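Local coordinates for ATP-dependent RNA helicase HrpB (Escherichia coli, PDB 6EUD), which hydrolyses ATP to ADP and phosphate as a DExH-box NTPase of the DEAD box helicase family and binds single-stranded RNA, at residues 732-735 with 736-740; 772-775 with 776-780; 784-787 with 788-792. All coordinates share one frame; numbering follows the deposited sequence.

Contact 1 of 3, residues 732-735 with 736-740; sequences VRMQ and EMFGE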
loop_
_atom_site.group_PDB
_atom_site.type_symbol
_atom_site.label_atom_id
_atom_site.label_comp_id
_atom_site.label_asym_id
_atom_site.label_seq_id
_atom_site.Cartn_x
_atom_site.Cartn_y
_atom_site.Cartn_z
ATOM N N VAL A 732 -11.150 21.065 -47.717
ATOM C CA VAL A 732 -11.463 22.345 -48.357
ATOM C C VAL A 732 -10.978 22.380 -49.799
ATOM O O VAL A 732 -9.892 21.890 -50.103
ATOM C CB VAL A 732 -10.827 23.541 -47.583
ATOM C CG1 VAL A 732 -9.314 23.381 -47.494
ATOM C CG2 VAL A 732 -11.173 24.861 -48.234
ATOM N N ARG A 733 -11.772 22.956 -50.692
ATOM C CA ARG A 733 -11.313 23.136 -52.066
ATOM C C ARG A 733 -10.086 24.047 -52.077
ATOM O O ARG A 733 -10.077 25.112 -51.465
ATOM C CB ARG A 733 -12.423 23.706 -52.945
ATOM C CG ARG A 733 -13.622 22.787 -53.094
ATOM C CD ARG A 733 -14.750 23.470 -53.852
ATOM N NE ARG A 733 -15.212 24.654 -53.141
ATOM C CZ ARG A 733 -16.080 25.533 -53.628
ATOM N NH1 ARG A 733 -16.597 25.362 -54.840
ATOM N NH2 ARG A 733 -16.435 26.578 -52.897
ATOM N N MET A 734 -9.043 23.593 -52.754
ATOM C CA MET A 734 -7.783 24.314 -52.843
ATOM C C MET A 734 -7.989 25.762 -53.259
ATOM O O MET A 734 -7.376 26.665 -52.702
ATOM C CB MET A 734 -6.856 23.617 -53.831
ATOM C CG MET A 734 -5.489 24.263 -53.971
ATOM S SD MET A 734 -4.412 23.365 -55.110
ATOM C CE MET A 734 -5.260 23.574 -56.672
ATOM N N GLN A 735 -8.878 25.976 -54.220
ATOM C CA GLN A 735 -9.134 27.316 -54.753
ATOM C C GLN A 735 -9.516 28.318 -53.639
ATOM O O GLN A 735 -9.234 29.519 -53.747
ATOM C CB GLN A 735 -10.234 27.249 -55.834
ATOM C CG GLN A 735 -11.608 26.889 -55.290
ATOM C CD GLN A 735 -12.385 25.919 -56.163
ATOM O OE1 GLN A 735 -11.819 25.226 -57.000
ATOM N NE2 GLN A 735 -13.690 25.851 -55.948
ATOM N N GLU A 736 -10.129 27.816 -52.567
ATOM C CA GLU A 736 -10.597 28.670 -51.486
ATOM C C GLU A 736 -9.466 29.108 -50.554
ATOM O O GLU A 736 -9.619 30.041 -49.777
ATOM C CB GLU A 736 -11.687 27.962 -50.679
ATOM C CG GLU A 736 -12.993 27.736 -51.443
ATOM C CD GLU A 736 -14.225 27.780 -50.537
ATOM O OE1 GLU A 736 -14.593 26.744 -49.926
ATOM O OE2 GLU A 736 -14.824 28.869 -50.432
ATOM N N MET A 737 -8.327 28.430 -50.623
ATOM C CA MET A 737 -7.200 28.767 -49.757
ATOM C C MET A 737 -6.252 29.794 -50.386
ATOM O O MET A 737 -5.203 30.111 -49.818
ATOM C CB MET A 737 -6.426 27.503 -49.401
ATOM C CG MET A 737 -7.226 26.511 -48.586
ATOM S SD MET A 737 -7.860 27.262 -47.092
ATOM C CE MET A 737 -6.325 27.839 -46.313
ATOM N N PHE A 738 -6.606 30.310 -51.559
ATOM C CA PHE A 738 -5.770 31.322 -52.199
ATOM C C PHE A 738 -5.686 32.603 -51.377
ATOM O O PHE A 738 -6.702 33.126 -50.906
ATOM C CB PHE A 738 -6.300 31.654 -53.592
ATOM C CG PHE A 738 -6.138 30.548 -54.577
ATOM C CD1 PHE A 738 -5.240 29.523 -54.339
ATOM C CD2 PHE A 738 -6.882 30.529 -55.739
ATOM C CE1 PHE A 738 -5.089 28.494 -55.250
ATOM C CE2 PHE A 738 -6.735 29.506 -56.647
ATOM C CZ PHE A 738 -5.836 28.487 -56.405
ATOM N N GLY A 739 -4.476 33.125 -51.226
ATOM C CA GLY A 739 -4.281 34.349 -50.470
ATOM C C GLY A 739 -3.731 34.089 -49.080
ATOM O O GLY A 739 -3.254 35.007 -48.405
ATOM N N GLU A 740 -3.798 32.826 -48.657
ATOM C CA GLU A 740 -3.274 32.408 -47.366
ATOM C C GLU A 740 -1.851 31.864 -47.520
ATOM O O GLU A 740 -1.621 30.871 -48.209
ATOM C CB GLU A 740 -4.199 31.361 -46.727
ATOM C CG GLU A 740 -3.734 30.870 -45.373
ATOM C CD GLU A 740 -3.554 32.001 -44.374
ATOM O OE1 GLU A 740 -2.459 32.609 -44.346
ATOM O OE2 GLU A 740 -4.499 32.270 -43.603
HETATM O O HOH W 1 -14.481 24.152 -50.183
#
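A short 3-10 turn follows strand 729-733 in the C-terminal part of HrpB, and Arg733 and Glu736 meet across it. Two backbone bonds wind the turn: Glu736 N donates to Arg733 O (2.9 Å) and Met737 N to Met734 O (2.9 Å). NH2 of Arg733 forms a salt bridge with OE1 of Glu736 at 3.5 Å. The carboxylate oxygen sits at the guanidinium edge, in its plane, although the two groups are turned 75° against each other. The Arg733 chain folds back at chi3 (-61°), which brings NE and NH2 round to the glutamate. A water reinforces the pair: it accepts from the backbone N and NE of Arg733 and donates to Glu736 OE1 (2.6 Å). The other oxygen, OE2, is taken by the hydroxyls of Thr714 and Ser716, so both ends of this buried carboxylate are held. The Phe738 ring lies against the backbone of the turn, one face receiving the CA of Gln735 in a CH-pi contact, 3.9 Å from the ring centroid. On the strand side, Val732 CG1 packs on Met737 CG at 3.9 Å. A type II turn from Met737 to Glu740 follows. Val732 is hydrogen-bonded by its backbone to strand 751-758, Met737 touches Leu771 of helix 771-776, and Met734 reaches Tyr779, Val782 and Met786 of helix 779-789.

Contact 2 of 3, residues 772-775 with 776-780; sequences SDFW and KGAYR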
loop_
_atom_site.group_PDB
_atom_site.type_symbol
_atom_site.label_atom_id
_atom_site.label_comp_id
_atom_site.label_asym_id
_atom_site.label_seq_id
_atom_site.Cartn_x
_atom_site.Cartn_y
_atom_site.Cartn_z
ATOM N N SER A 772 2.426 26.369 -46.783
ATOM C CA SER A 772 3.522 27.146 -47.369
ATOM C C SER A 772 4.451 26.292 -48.238
ATOM O O SER A 772 4.839 26.704 -49.331
ATOM C CB SER A 772 4.324 27.832 -46.268
ATOM O OG SER A 772 5.304 28.683 -46.824
ATOM N N ASP A 773 4.798 25.101 -47.761
ATOM C CA ASP A 773 5.577 24.156 -48.561
ATOM C C ASP A 773 4.821 23.694 -49.798
ATOM O O ASP A 773 5.420 23.376 -50.824
ATOM C CB ASP A 773 5.967 22.926 -47.742
ATOM C CG ASP A 773 7.050 23.217 -46.744
ATOM O OD1 ASP A 773 7.671 24.297 -46.856
ATOM O OD2 ASP A 773 7.288 22.367 -45.857
ATOM N N PHE A 774 3.501 23.624 -49.697
ATOM C CA PHE A 774 2.715 23.108 -50.801
ATOM C C PHE A 774 2.705 24.084 -51.983
ATOM O O PHE A 774 2.951 23.689 -53.126
ATOM C CB PHE A 774 1.289 22.806 -50.363
ATOM C CG PHE A 774 0.394 22.470 -51.499
ATOM C CD1 PHE A 774 0.503 21.243 -52.144
ATOM C CD2 PHE A 774 -0.530 23.394 -51.963
ATOM C CE1 PHE A 774 -0.321 20.935 -53.229
ATOM C CE2 PHE A 774 -1.352 23.099 -53.040
ATOM C CZ PHE A 774 -1.247 21.864 -53.675
ATOM N N TRP A 775 2.420 25.350 -51.695
ATOM C CA TRP A 775 2.476 26.392 -52.712
ATOM C C TRP A 775 3.819 26.382 -53.468
ATOM O O TRP A 775 3.844 26.475 -54.695
ATOM C CB TRP A 775 2.257 27.777 -52.093
ATOM C CG TRP A 775 0.881 28.087 -51.508
ATOM C CD1 TRP A 775 0.632 28.866 -50.414
ATOM C CD2 TRP A 775 -0.412 27.647 -51.982
ATOM N NE1 TRP A 775 -0.717 28.944 -50.176
ATOM C CE2 TRP A 775 -1.382 28.209 -51.125
ATOM C CE3 TRP A 775 -0.840 26.833 -53.038
ATOM C CZ2 TRP A 775 -2.756 27.995 -51.297
ATOM C CZ3 TRP A 775 -2.201 26.624 -53.210
ATOM C CH2 TRP A 775 -3.142 27.200 -52.344
ATOM N N LYS A 776 4.924 26.268 -52.733
ATOM C CA LYS A 776 6.256 26.239 -53.339
ATOM C C LYS A 776 6.601 24.873 -53.938
ATOM O O LYS A 776 7.448 24.773 -54.820
ATOM C CB LYS A 776 7.316 26.627 -52.304
ATOM C CG LYS A 776 7.197 28.044 -51.779
ATOM C CD LYS A 776 8.050 28.249 -50.534
ATOM C CE LYS A 776 7.985 29.695 -50.044
ATOM N NZ LYS A 776 8.691 30.654 -50.960
ATOM N N GLY A 777 5.950 23.819 -53.461
ATOM C CA GLY A 777 6.317 22.471 -53.859
ATOM C C GLY A 777 5.380 21.821 -54.856
ATOM O O GLY A 777 5.405 22.142 -56.043
ATOM N N ALA A 778 4.540 20.911 -54.365
ATOM C CA ALA A 778 3.698 20.081 -55.220
ATOM C C ALA A 778 2.620 20.868 -55.964
ATOM O O ALA A 778 1.966 20.323 -56.855
ATOM C CB ALA A 778 3.058 18.976 -54.402
ATOM N N TYR A 779 2.439 22.141 -55.618
ATOM C CA TYR A 779 1.415 22.945 -56.282
ATOM C C TYR A 779 1.659 23.092 -57.784
ATOM O O TYR A 779 0.705 23.083 -58.559
ATOM C CB TYR A 779 1.293 24.341 -55.658
ATOM C CG TYR A 779 0.325 25.246 -56.415
ATOM C CD1 TYR A 779 -1.058 25.131 -56.246
ATOM C CD2 TYR A 779 0.790 26.201 -57.312
ATOM C CE1 TYR A 779 -1.943 25.953 -56.942
ATOM C CE2 TYR A 779 -0.090 27.021 -58.015
ATOM C CZ TYR A 779 -1.450 26.896 -57.824
ATOM O OH TYR A 779 -2.312 27.718 -58.532
ATOM N N ARG A 780 2.914 23.235 -58.206
ATOM C CA ARG A 780 3.179 23.490 -59.622
ATOM C C ARG A 780 2.788 22.284 -60.470
ATOM O O ARG A 780 2.527 22.415 -61.661
ATOM C CB ARG A 780 4.647 23.862 -59.860
ATOM C CG ARG A 780 5.560 23.463 -58.728
ATOM C CD ARG A 780 7.027 23.386 -59.128
ATOM N NE ARG A 780 7.836 22.916 -58.002
ATOM C CZ ARG A 780 9.156 22.766 -58.032
ATOM N NH1 ARG A 780 9.834 23.039 -59.140
ATOM N NH2 ARG A 780 9.792 22.330 -56.951
#
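One carbonyl, Phe774 O, serves two backbone N-H groups where the helix breaks: Tyr779 N, five residues on, at 3.0 Å, and Gly777 N in a weak, bent bond. Gly777 is the first residue to leave helical angles, and a CB there would clash with Asp773 O. The break swings Tyr779 back against both aromatic residues before it. Its CB lies over one face of the Phe774 ring, 4.1 Å from the centroid, while CD1 meets Phe774 CE2 at 3.8 Å. With CG anti to the backbone N (chi1 171°), the Phe774 ring reaches along the chain to Tyr779 and also touches Ala778 CB through CE1. Trp775 sends the edge of its six-membered ring toward the face of Tyr779 in an offset edge-to-face pair, planes at 84° and CZ3 to CD1 at 3.6 Å. A serine in place of Phe774 would probably open a gap beside Tyr779 CB and remove one of the two aromatic partners of the tyrosine ring among its neighbours in sequence. The polar ends have outside partners, Glu740 O for Trp775 NE1 and Pro796 O for Tyr779 OH. Together the three rings make an aromatic cluster at a helix-to-helix corner, joining helix 771-776 to helix 779-789.

Contact 3 of 3, residues 784-787 with 788-792; sequences KEMK and GRYPK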
loop_
_atom_site.group_PDB
_atom_site.type_symbol
_atom_site.label_atom_id
_atom_site.label_comp_id
_atom_site.label_asym_id
_atom_site.label_seq_id
_atom_site.Cartn_x
_atom_site.Cartn_y
_atom_site.Cartn_z
ATOM N N LYS A 784 -0.903 22.321 -63.114
ATOM C CA LYS A 784 -0.955 21.954 -64.519
ATOM C C LYS A 784 -2.147 21.026 -64.776
ATOM O O LYS A 784 -2.773 21.110 -65.831
ATOM C CB LYS A 784 0.371 21.322 -64.975
ATOM C CG LYS A 784 0.560 19.859 -64.618
ATOM C CD LYS A 784 1.784 19.284 -65.315
ATOM C CE LYS A 784 1.904 17.788 -65.076
ATOM N NZ LYS A 784 3.092 17.202 -65.752
ATOM N N GLU A 785 -2.487 20.171 -63.811
ATOM C CA GLU A 785 -3.627 19.276 -63.998
ATOM C C GLU A 785 -4.946 20.019 -63.792
ATOM O O GLU A 785 -5.980 19.654 -64.364
ATOM C CB GLU A 785 -3.556 18.070 -63.061
ATOM C CG GLU A 785 -4.573 16.985 -63.434
ATOM C CD GLU A 785 -4.522 15.765 -62.534
ATOM O OE1 GLU A 785 -5.471 15.552 -61.744
ATOM O OE2 GLU A 785 -3.536 15.007 -62.630
ATOM N N MET A 786 -4.909 21.066 -62.979
ATOM C CA MET A 786 -6.086 21.907 -62.795
ATOM C C MET A 786 -6.278 22.834 -63.993
ATOM O O MET A 786 -7.384 23.322 -64.246
ATOM C CB MET A 786 -5.977 22.711 -61.497
ATOM C CG MET A 786 -5.915 21.847 -60.253
ATOM S SD MET A 786 -7.043 20.447 -60.345
ATOM C CE MET A 786 -8.539 21.306 -60.039
ATOM N N LYS A 787 -5.198 23.074 -64.729
ATOM C CA LYS A 787 -5.291 23.802 -65.986
ATOM C C LYS A 787 -5.766 22.879 -67.110
ATOM O O LYS A 787 -6.164 23.347 -68.176
ATOM C CB LYS A 787 -3.951 24.445 -66.338
ATOM C CG LYS A 787 -3.714 25.745 -65.596
ATOM C CD LYS A 787 -2.431 26.420 -66.033
ATOM C CE LYS A 787 -2.316 27.799 -65.401
ATOM N NZ LYS A 787 -1.041 28.473 -65.759
ATOM N N GLY A 788 -5.750 21.574 -66.851
ATOM C CA GLY A 788 -6.190 20.588 -67.826
ATOM C C GLY A 788 -7.611 20.071 -67.660
ATOM O O GLY A 788 -8.342 19.933 -68.639
ATOM N N ARG A 789 -8.014 19.776 -66.426
ATOM C CA ARG A 789 -9.341 19.213 -66.203
ATOM C C ARG A 789 -10.371 20.298 -65.902
ATOM O O ARG A 789 -11.574 20.073 -66.033
ATOM C CB ARG A 789 -9.303 18.186 -65.076
ATOM C CG ARG A 789 -10.545 17.318 -64.996
ATOM C CD ARG A 789 -10.283 16.124 -64.115
ATOM N NE ARG A 789 -9.116 15.384 -64.581
ATOM C CZ ARG A 789 -8.567 14.373 -63.920
ATOM N NH1 ARG A 789 -9.074 13.994 -62.756
ATOM N NH2 ARG A 789 -7.506 13.751 -64.416
ATOM N N TYR A 790 -9.898 21.476 -65.506
ATOM C CA TYR A 790 -10.795 22.607 -65.255
ATOM C C TYR A 790 -10.215 23.916 -65.783
ATOM O O TYR A 790 -9.866 24.804 -65.000
ATOM C CB TYR A 790 -11.102 22.738 -63.754
ATOM C CG TYR A 790 -11.679 21.480 -63.149
ATOM C CD1 TYR A 790 -13.004 21.128 -63.372
ATOM C CD2 TYR A 790 -10.899 20.641 -62.365
ATOM C CE1 TYR A 790 -13.537 19.974 -62.833
ATOM C CE2 TYR A 790 -11.422 19.484 -61.814
ATOM C CZ TYR A 790 -12.744 19.155 -62.053
ATOM O OH TYR A 790 -13.277 18.006 -61.519
ATOM N N PRO A 791 -10.127 24.047 -67.116
ATOM C CA PRO A 791 -9.502 25.224 -67.731
ATOM C C PRO A 791 -10.346 26.485 -67.553
ATOM O O PRO A 791 -9.884 27.584 -67.871
ATOM C CB PRO A 791 -9.403 24.834 -69.212
ATOM C CG PRO A 791 -10.549 23.896 -69.422
ATOM C CD PRO A 791 -10.704 23.134 -68.119
ATOM N N LYS A 792 -11.567 26.317 -67.049
ATOM C CA LYS A 792 -12.484 27.433 -66.858
ATOM C C LYS A 792 -12.210 28.173 -65.546
ATOM O O LYS A 792 -12.771 29.241 -65.303
ATOM C CB LYS A 792 -13.931 26.935 -66.904
ATOM C CG LYS A 792 -14.249 26.157 -68.168
ATOM C CD LYS A 792 -15.737 26.054 -68.425
ATOM C CE LYS A 792 -15.988 25.445 -69.794
ATOM N NZ LYS A 792 -17.431 25.451 -70.152
#
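Glu785 and Arg789, one turn apart, meet on the outer side of the fraying C-terminal end of helix 779-789, where Met786 and Tyr790 pair in the same i to i+4 spacing. The backbone bonds come first. Glu785 O accepts from Arg789 N at 2.9 Å, a normal helical bond, and also from Gly788 N, but weakly. The next bond, Tyr790 N to Met786 O, is weak too at 3.4 Å, and Tyr790 then turns out of helical angles into Pro791, whose CB rests near Lys787 O. Tyr790 OH bonds to Arg763 NH2 and its backbone O to Trp795 NE1, fastening the helix end to neighbouring loops.

Charge acts at longer range. The Glu785 chain, fully extended beyond CG, runs alongside that of Arg789, and OE1 lies above one face of the guanidinium, 3.8 Å from NH2. The carboxylate and guanidinium planes are only 16° apart and no N-H points at the oxygen, so this long salt bridge is likely to be purely electrostatic and, at an exposed site, modest in strength.

The apolar contact is closer. Met786 and Tyr790 lie side by side, while Arg789 CG sits over one face of the tyrosine ring, toward its rim. Bent at both chi2 (-40°) and chi3 (-76°), the Met786 chain curls so that its methyl CE meets Tyr790 CD2 at 3.4 Å.

In the fold
From the N terminus, contact 1 comes first, rounding the end of strand 729-733 into the loop that leads to strand 745-746. After strands 751-758 and 764-768 the chain reaches contact 2 at the corner between helices 771-776 and 779-789, and contact 3 closes the far end of the second helix. The three lie in series, neither nested nor crossed. Contact 1 is the hub: Glu740 O probably accepts a hydrogen bond from Trp775 NE1 of contact 2 at 2.9 Å, and Met734 CE packs on Met786 CG of contact 3. Contacts 2 and 3 adjoin in sequence with no other touch between them. The touches of contact 1 on both join the turn after strand 729-733 to the two helices.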